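Side-chain contacts in peptidase M16 inactive domain family protein (PDB 3GWB), which is of unknown function but has the fold of the M16 metallopeptidases, of which it is probably an inactive relative: residues L38-A43 and E117-P122; L58-L63 and D93-S98; L82-G87 and E109-L114. All coordinates share one frame; numbering follows the deposited sequence.

Contact 1: L38-A43 and E117-P122; sequences LRLIFA and EVVGKP
The ring of Phe42 is the flat group here, and Val119 comes up to it obliquely with one methyl. That methyl, CG1, lies 3.6 Å from Phe42 CZ and 4.0 Å from Phe42 CE2, so it is the far corner of the ring that does the touching. Elsewhere the ring meets that of Tyr192, the two planes inclined at about 35°, and it also touches Val197 and Leu221. Phe42 has its CG anti to the carbonyl carbon (chi1 -60°), which brings the ring against Val119. Two residues earlier, and therefore on the same side of the strand, Leu40 reaches for the same methyl more loosely: its CD2 is 4.2 Å from Val119 CG1. One valine methyl thus serves both strand side chains. It is placed for this by a chi1 of -174°, which sets CG1 anti to the backbone N of Val119.

The spacing is that of a helix lying on a sheet, with 9.3 Å between the CA atoms of Leu40 and Val119. This is the C-terminal end of the helix: Lys121 N still bonds back to Glu117 O at 2.8 Å, but Lys121 itself has left helical angles. Val119 O is taken by His188 NE2, tying the helix end to helix 181-191. Phe115, one turn earlier, continues the packing on Leu40. Across the two segments there is no hydrogen bond or salt bridge; strand and helix are held by buried apolar contact, and any polar fixing of the helix end comes from elsewhere.

Contact 2: L58-L63 and D93-S98; sequences LTNAML and DMAVAS
Asn60 and Ala95 are the pair with the nearest CA atoms, 6.9 Å apart, where helix 55-62 passes the start of strand 95-102. The link is made by the Asn60 amide. Its CG stands anti to the backbone N (chi1 -177°), which extends the side chain to the strand, and ND2 donates to Val96 O over 3.1 Å. The N-H points almost straight at the oxygen, at 175°, and the oxygen lies in the plane of the amide; seen from the carbonyl, however, the donor sits well above the plane, about 45° out of it. ND2 is also hydrogen-bonded to the hydroxyl of Tyr192, and with two partners on the nitrogen the buried amide is fixed in its rotation. The Val96 side chain itself points away, so this residue contributes its backbone. In active M16 peptidases the matching helix carries the inverted zinc motif HXXEH; judged by sequence, Asn60 and Ala61 probably occupy its glutamate and second histidine positions, consistent with the loss of the zinc site here. Ala95 CB packs 3.8 Å from Asn60 ND2, and the side chain of Tyr192 touches Ala95 as well.

Contact 3: L82-G87 and E109-L114; sequences LGADFG and EPALKL
Leu82 leans over helix 105-120 at Pro110 and Ala111, and the contact can be followed outward along its side chain. CB already lies 4.4 Å from Ala111 CB. At the next bond, a chi1 of -64° puts CG anti to the carbonyl carbon and lays CD1 and CD2 against Pro110 and Ala111. CD1 then does most of the work. It sits 3.3 Å from Ala111 N. Its approach to Ala111 CA, 3.5 Å, is tighter than usual for two carbons. Ala111 CB and Pro110 CB are each 3.7 Å from Leu82 CD1. The other tip, CD2, reaches Pro110 CB alone, at 4.0 Å. The chain turns at Gly83, whose positive phi and two bonds back into the last turn of the preceding helix make a Schellman motif before strand 85-90 begins. On helix 105-120 Pro110 sits at a kink, its nitrogen making no bond to the preceding turn. Beyond the glycine, Ala84 brings its CB to 4.1 Å from Ala111 CB, so this small helix residue receives both the leucine tip and the alanine methyl. Ala84 also packs on Leu99 and Ser101 of the neighbouring strand 95-102.

How the contacts relate
All three contacts belong to one six-stranded mixed sheet and the helices around it. Contacts 1 and 2 are buried, their centres 8 Å apart, and are joined by backbone bonds between neighbouring strands 35-42 and 95-102. Contact 3 is only partly buried. It shares helix 105-120 with contact 1: the helix's first half meets the turn that leads into edge strand 85-90, and its C-terminal end meets inner strand 35-42, with Phe86 packing against Val118 and Val119. The chemistry follows: contacts 1 and 3 are purely apolar, with a ring taking part in contact 1 and aliphatic groups alone in contact 3, whereas contact 2 rests on a directed hydrogen bond from a side-chain amide to a backbone carbonyl.

Contact 1: L38-A43 and E117-P122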
loop_
_atom_site.group_PDB
_atom_site.type_symbol
_atom_site.label_atom_id
_atom_site.label_comp_id
_atom_site.label_asym_id
_atom_site.label_seq_id
_atom_site.Cartn_x
_atom_site.Cartn_y
_atom_site.Cartn_z
ATOM N N LEU A 38 11.669 -12.885 11.732
ATOM C CA LEU A 38 12.590 -13.735 10.988
ATOM C C LEU A 38 12.596 -13.187 9.567
ATOM O O LEU A 38 11.542 -13.010 8.956
ATOM C CB LEU A 38 12.108 -15.189 10.990
ATOM C CG LEU A 38 12.820 -16.189 10.072
ATOM C CD1 LEU A 38 14.292 -16.279 10.443
ATOM C CD2 LEU A 38 12.152 -17.561 10.199
ATOM N N ARG A 39 13.781 -12.915 9.040
ATOM C CA ARG A 39 13.889 -12.376 7.696
ATOM C C ARG A 39 14.944 -13.155 6.926
ATOM O O ARG A 39 16.041 -13.400 7.428
ATOM C CB ARG A 39 14.256 -10.890 7.774
ATOM C CG ARG A 39 14.204 -10.116 6.460
ATOM C CD ARG A 39 14.541 -8.650 6.724
ATOM N NE ARG A 39 14.584 -7.824 5.516
ATOM C CZ ARG A 39 13.514 -7.380 4.864
ATOM N NH1 ARG A 39 12.295 -7.679 5.297
ATOM N NH2 ARG A 39 13.665 -6.626 3.782
ATOM N N LEU A 40 14.585 -13.572 5.718
ATOM C CA LEU A 40 15.488 -14.323 4.851
ATOM C C LEU A 40 15.797 -13.462 3.642
ATOM O O LEU A 40 14.898 -13.001 2.940
ATOM C CB LEU A 40 14.839 -15.635 4.397
ATOM C CG LEU A 40 14.894 -16.865 5.313
ATOM C CD1 LEU A 40 14.531 -16.501 6.744
ATOM C CD2 LEU A 40 13.951 -17.929 4.764
ATOM N N ILE A 41 17.081 -13.230 3.409
ATOM C CA ILE A 41 17.498 -12.426 2.279
ATOM C C ILE A 41 18.269 -13.322 1.323
ATOM O O ILE A 41 19.316 -13.851 1.688
ATOM C CB ILE A 41 18.419 -11.254 2.720
ATOM C CG1 ILE A 41 17.706 -10.350 3.733
ATOM C CG2 ILE A 41 18.779 -10.417 1.514
ATOM C CD1 ILE A 41 17.443 -11.002 5.082
ATOM N N PHE A 42 17.742 -13.505 0.115
ATOM C CA PHE A 42 18.383 -14.338 -0.899
ATOM C C PHE A 42 18.968 -13.458 -1.991
ATOM O O PHE A 42 18.425 -12.398 -2.293
ATOM C CB PHE A 42 17.366 -15.270 -1.589
ATOM C CG PHE A 42 16.659 -16.217 -0.660
ATOM C CD1 PHE A 42 17.082 -17.525 -0.541
ATOM C CD2 PHE A 42 15.549 -15.795 0.077
ATOM C CE1 PHE A 42 16.417 -18.412 0.292
ATOM C CE2 PHE A 42 14.876 -16.680 0.917
ATOM C CZ PHE A 42 15.311 -17.990 1.024
ATOM N N ALA A 43 20.079 -13.895 -2.575
ATOM C CA ALA A 43 20.668 -13.178 -3.702
ATOM C C ALA A 43 19.852 -13.707 -4.885
ATOM O O ALA A 43 20.365 -14.441 -5.742
ATOM C CB ALA A 43 22.133 -13.548 -3.860
ATOM N N GLU A 117 8.060 -24.521 4.755
ATOM C CA GLU A 117 7.450 -25.190 3.616
ATOM C C GLU A 117 7.208 -24.200 2.476
ATOM O O GLU A 117 7.513 -24.484 1.322
ATOM C CB GLU A 117 6.124 -25.835 4.035
ATOM C CG GLU A 117 5.447 -26.646 2.938
ATOM C CD GLU A 117 5.819 -28.121 2.962
ATOM O OE1 GLU A 117 5.532 -28.795 3.978
ATOM O OE2 GLU A 117 6.389 -28.614 1.966
ATOM N N VAL A 118 6.660 -23.037 2.805
ATOM C CA VAL A 118 6.374 -22.012 1.802
ATOM C C VAL A 118 7.629 -21.544 1.048
ATOM O O VAL A 118 7.651 -21.495 -0.188
ATOM C CB VAL A 118 5.666 -20.785 2.457
ATOM C CG1 VAL A 118 5.724 -19.571 1.535
ATOM C CG2 VAL A 118 4.206 -21.131 2.754
ATOM N N VAL A 119 8.685 -21.219 1.781
ATOM C CA VAL A 119 9.894 -20.740 1.134
ATOM C C VAL A 119 10.771 -21.848 0.555
ATOM O O VAL A 119 11.390 -21.657 -0.483
ATOM C CB VAL A 119 10.729 -19.875 2.107
ATOM C CG1 VAL A 119 11.921 -19.259 1.386
ATOM C CG2 VAL A 119 9.846 -18.785 2.709
ATOM N N GLY A 120 10.803 -23.010 1.199
ATOM C CA GLY A 120 11.645 -24.089 0.699
ATOM C C GLY A 120 11.025 -25.107 -0.249
ATOM O O GLY A 120 11.734 -25.718 -1.055
ATOM N N LYS A 121 9.715 -25.317 -0.163
ATOM C CA LYS A 121 9.065 -26.290 -1.036
ATOM C C LYS A 121 7.786 -25.778 -1.692
ATOM O O LYS A 121 6.725 -26.385 -1.569
ATOM C CB LYS A 121 8.765 -27.567 -0.252
ATOM C CG LYS A 121 10.008 -28.230 0.348
ATOM C CD LYS A 121 9.639 -29.452 1.178
ATOM C CE LYS A 121 10.875 -30.139 1.764
ATOM N NZ LYS A 121 11.686 -29.235 2.636
ATOM N N PRO A 122 7.864 -24.641 -2.390
ATOM C CA PRO A 122 6.661 -24.118 -3.043
ATOM C C PRO A 122 6.254 -25.050 -4.195
ATOM O O PRO A 122 7.112 -25.686 -4.816
ATOM C CB PRO A 122 7.114 -22.749 -3.536
ATOM C CG PRO A 122 8.565 -22.992 -3.860
ATOM C CD PRO A 122 9.032 -23.785 -2.664
#

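Contact 2: L58-L63 and D93-S98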
loop_
_atom_site.group_PDB
_atom_site.type_symbol
_atom_site.label_atom_id
_atom_site.label_comp_id
_atom_site.label_asym_id
_atom_site.label_seq_id
_atom_site.Cartn_x
_atom_site.Cartn_y
_atom_site.Cartn_z
ATOM N N LEU A 58 8.683 -13.118 -10.245
ATOM C CA LEU A 58 7.579 -14.061 -10.336
ATOM C C LEU A 58 7.768 -15.227 -9.367
ATOM O O LEU A 58 6.821 -15.666 -8.716
ATOM C CB LEU A 58 7.464 -14.570 -11.772
ATOM C CG LEU A 58 6.203 -15.334 -12.178
ATOM C CD1 LEU A 58 4.949 -14.600 -11.717
ATOM C CD2 LEU A 58 6.211 -15.497 -13.702
ATOM N N THR A 59 8.992 -15.729 -9.263
ATOM C CA THR A 59 9.262 -16.838 -8.362
ATOM C C THR A 59 8.980 -16.396 -6.928
ATOM O O THR A 59 8.329 -17.109 -6.166
ATOM C CB THR A 59 10.736 -17.322 -8.461
ATOM O OG1 THR A 59 11.026 -17.718 -9.806
ATOM C CG2 THR A 59 10.970 -18.528 -7.545
ATOM N N ASN A 60 9.460 -15.211 -6.566
ATOM C CA ASN A 60 9.258 -14.704 -5.216
ATOM C C ASN A 60 7.788 -14.483 -4.879
ATOM O O ASN A 60 7.367 -14.672 -3.739
ATOM C CB ASN A 60 10.042 -13.404 -5.018
ATOM C CG ASN A 60 9.920 -12.866 -3.608
ATOM O OD1 ASN A 60 9.042 -12.056 -3.314
ATOM N ND2 ASN A 60 10.789 -13.329 -2.723
ATOM N N ALA A 61 7.005 -14.092 -5.875
ATOM C CA ALA A 61 5.587 -13.846 -5.675
ATOM C C ALA A 61 4.803 -15.144 -5.543
ATOM O O ALA A 61 3.760 -15.176 -4.892
ATOM C CB ALA A 61 5.032 -13.032 -6.842
HETATM N N MSE A 62 5.307 -16.209 -6.158
HETATM C CA MSE A 62 4.623 -17.504 -6.130
HETATM C C MSE A 62 4.902 -18.380 -4.904
HETATM O O MSE A 62 4.258 -19.415 -4.726
HETATM C CB MSE A 62 4.973 -18.287 -7.401
HETATM C CG MSE A 62 4.416 -17.694 -8.708
HETATM SE SE MSE A 62 2.670 -18.079 -8.959
HETATM C CE MSE A 62 2.785 -19.882 -9.142
ATOM N N LEU A 63 5.840 -17.967 -4.056
ATOM C CA LEU A 63 6.197 -18.752 -2.877
ATOM C C LEU A 63 5.009 -19.160 -2.018
ATOM O O LEU A 63 4.808 -20.346 -1.754
ATOM C CB LEU A 63 7.205 -17.990 -2.009
ATOM C CG LEU A 63 8.542 -17.610 -2.661
ATOM C CD1 LEU A 63 9.401 -16.858 -1.656
ATOM C CD2 LEU A 63 9.270 -18.862 -3.141
ATOM N N ASP A 93 18.943 -6.626 -6.496
ATOM C CA ASP A 93 19.958 -7.580 -6.069
ATOM C C ASP A 93 19.553 -8.550 -4.965
ATOM O O ASP A 93 20.327 -9.427 -4.601
ATOM C CB ASP A 93 21.274 -6.851 -5.711
ATOM C CG ASP A 93 21.101 -5.799 -4.636
ATOM O OD1 ASP A 93 19.946 -5.479 -4.285
ATOM O OD2 ASP A 93 22.132 -5.280 -4.144
HETATM N N MSE A 94 18.340 -8.421 -4.440
HETATM C CA MSE A 94 17.886 -9.339 -3.404
HETATM C C MSE A 94 16.400 -9.662 -3.516
HETATM O O MSE A 94 15.652 -8.986 -4.223
HETATM C CB MSE A 94 18.187 -8.788 -1.996
HETATM C CG MSE A 94 17.610 -7.404 -1.682
HETATM SE SE MSE A 94 17.669 -6.963 0.092
HETATM C CE MSE A 94 19.405 -6.633 0.326
ATOM N N ALA A 95 16.002 -10.727 -2.834
ATOM C CA ALA A 95 14.616 -11.175 -2.776
ATOM C C ALA A 95 14.438 -11.564 -1.317
ATOM O O ALA A 95 15.346 -12.136 -0.706
ATOM C CB ALA A 95 14.390 -12.381 -3.685
ATOM N N VAL A 96 13.277 -11.261 -0.754
ATOM C CA VAL A 96 13.056 -11.555 0.650
ATOM C C VAL A 96 11.785 -12.327 0.959
ATOM O O VAL A 96 10.818 -12.318 0.193
ATOM C CB VAL A 96 13.028 -10.243 1.479
ATOM C CG1 VAL A 96 14.223 -9.358 1.102
ATOM C CG2 VAL A 96 11.731 -9.490 1.226
ATOM N N ALA A 97 11.831 -13.021 2.088
ATOM C CA ALA A 97 10.710 -13.773 2.613
ATOM C C ALA A 97 10.845 -13.506 4.107
ATOM O O ALA A 97 11.927 -13.688 4.685
ATOM C CB ALA A 97 10.849 -15.241 2.309
ATOM N N SER A 98 9.762 -13.058 4.728
ATOM C CA SER A 98 9.796 -12.729 6.146
ATOM C C SER A 98 8.602 -13.260 6.923
ATOM O O SER A 98 7.537 -13.525 6.362
ATOM C CB SER A 98 9.876 -11.208 6.335
ATOM O OG SER A 98 8.737 -10.547 5.802
#

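Contact 3: L82-G87 and E109-L114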
loop_
_atom_site.group_PDB
_atom_site.type_symbol
_atom_site.label_atom_id
_atom_site.label_comp_id
_atom_site.label_asym_id
_atom_site.label_seq_id
_atom_site.Cartn_x
_atom_site.Cartn_y
_atom_site.Cartn_z
ATOM N N LEU A 82 -2.463 -18.347 13.505
ATOM C CA LEU A 82 -1.369 -18.468 14.463
ATOM C C LEU A 82 -0.879 -17.107 14.951
ATOM O O LEU A 82 0.018 -17.019 15.796
ATOM C CB LEU A 82 -0.210 -19.234 13.816
ATOM C CG LEU A 82 -0.523 -20.688 13.443
ATOM C CD1 LEU A 82 0.622 -21.291 12.638
ATOM C CD2 LEU A 82 -0.769 -21.489 14.721
ATOM N N GLY A 83 -1.466 -16.047 14.407
ATOM C CA GLY A 83 -1.078 -14.708 14.801
ATOM C C GLY A 83 0.209 -14.262 14.138
ATOM O O GLY A 83 0.872 -13.340 14.613
ATOM N N ALA A 84 0.553 -14.907 13.029
ATOM C CA ALA A 84 1.783 -14.591 12.304
ATOM C C ALA A 84 1.525 -13.937 10.952
ATOM O O ALA A 84 0.500 -14.190 10.313
ATOM C CB ALA A 84 2.611 -15.866 12.106
ATOM N N ASP A 85 2.467 -13.110 10.512
ATOM C CA ASP A 85 2.345 -12.448 9.221
ATOM C C ASP A 85 3.497 -12.829 8.291
ATOM O O ASP A 85 4.651 -12.862 8.701
ATOM C CB ASP A 85 2.304 -10.931 9.392
ATOM C CG ASP A 85 2.167 -10.201 8.064
ATOM O OD1 ASP A 85 3.183 -9.653 7.577
ATOM O OD2 ASP A 85 1.047 -10.187 7.497
ATOM N N PHE A 86 3.169 -13.110 7.037
ATOM C CA PHE A 86 4.165 -13.491 6.043
ATOM C C PHE A 86 4.444 -12.287 5.163
ATOM O O PHE A 86 3.526 -11.539 4.816
ATOM C CB PHE A 86 3.640 -14.656 5.182
ATOM C CG PHE A 86 4.546 -15.033 4.036
ATOM C CD1 PHE A 86 5.729 -15.736 4.261
ATOM C CD2 PHE A 86 4.227 -14.656 2.730
ATOM C CE1 PHE A 86 6.584 -16.066 3.205
ATOM C CE2 PHE A 86 5.074 -14.978 1.666
ATOM C CZ PHE A 86 6.255 -15.682 1.904
ATOM N N GLY A 87 5.710 -12.093 4.815
ATOM C CA GLY A 87 6.077 -10.981 3.953
ATOM C C GLY A 87 7.021 -11.441 2.853
ATOM O O GLY A 87 7.771 -12.398 3.039
ATOM N N GLU A 109 6.066 -22.648 16.591
ATOM C CA GLU A 109 6.455 -23.916 15.984
ATOM C C GLU A 109 5.633 -24.219 14.733
ATOM O O GLU A 109 6.196 -24.480 13.676
ATOM C CB GLU A 109 6.381 -25.045 17.016
ATOM C CG GLU A 109 7.697 -25.172 17.779
ATOM C CD GLU A 109 7.670 -26.211 18.880
ATOM O OE1 GLU A 109 6.922 -27.206 18.761
ATOM O OE2 GLU A 109 8.421 -26.036 19.861
ATOM N N PRO A 110 4.292 -24.175 14.830
ATOM C CA PRO A 110 3.441 -24.444 13.662
ATOM C C PRO A 110 3.669 -23.393 12.568
ATOM O O PRO A 110 3.705 -23.714 11.382
ATOM C CB PRO A 110 2.028 -24.353 14.237
ATOM C CG PRO A 110 2.213 -24.798 15.647
ATOM C CD PRO A 110 3.475 -24.078 16.053
ATOM N N ALA A 111 3.825 -22.137 12.980
ATOM C CA ALA A 111 4.045 -21.044 12.039
ATOM C C ALA A 111 5.364 -21.194 11.279
ATOM O O ALA A 111 5.433 -20.904 10.087
ATOM C CB ALA A 111 4.017 -19.704 12.771
ATOM N N LEU A 112 6.404 -21.650 11.971
ATOM C CA LEU A 112 7.707 -21.829 11.334
ATOM C C LEU A 112 7.722 -23.016 10.383
ATOM O O LEU A 112 8.412 -22.990 9.362
ATOM C CB LEU A 112 8.798 -21.980 12.394
ATOM C CG LEU A 112 9.113 -20.674 13.124
ATOM C CD1 LEU A 112 9.863 -20.986 14.410
ATOM C CD2 LEU A 112 9.916 -19.751 12.215
ATOM N N LYS A 113 6.969 -24.058 10.717
ATOM C CA LYS A 113 6.889 -25.228 9.848
ATOM C C LYS A 113 6.218 -24.833 8.543
ATOM O O LYS A 113 6.631 -25.267 7.466
ATOM C CB LYS A 113 6.085 -26.348 10.506
ATOM C CG LYS A 113 6.804 -27.026 11.650
ATOM C CD LYS A 113 6.011 -28.223 12.169
ATOM C CE LYS A 113 5.856 -29.296 11.100
ATOM N NZ LYS A 113 5.143 -30.506 11.622
ATOM N N LEU A 114 5.183 -24.002 8.637
ATOM C CA LEU A 114 4.477 -23.546 7.447
ATOM C C LEU A 114 5.381 -22.617 6.637
ATOM O O LEU A 114 5.443 -22.707 5.410
ATOM C CB LEU A 114 3.186 -22.813 7.840
ATOM C CG LEU A 114 2.380 -22.146 6.718
ATOM C CD1 LEU A 114 2.047 -23.166 5.625
ATOM C CD2 LEU A 114 1.107 -21.544 7.306
#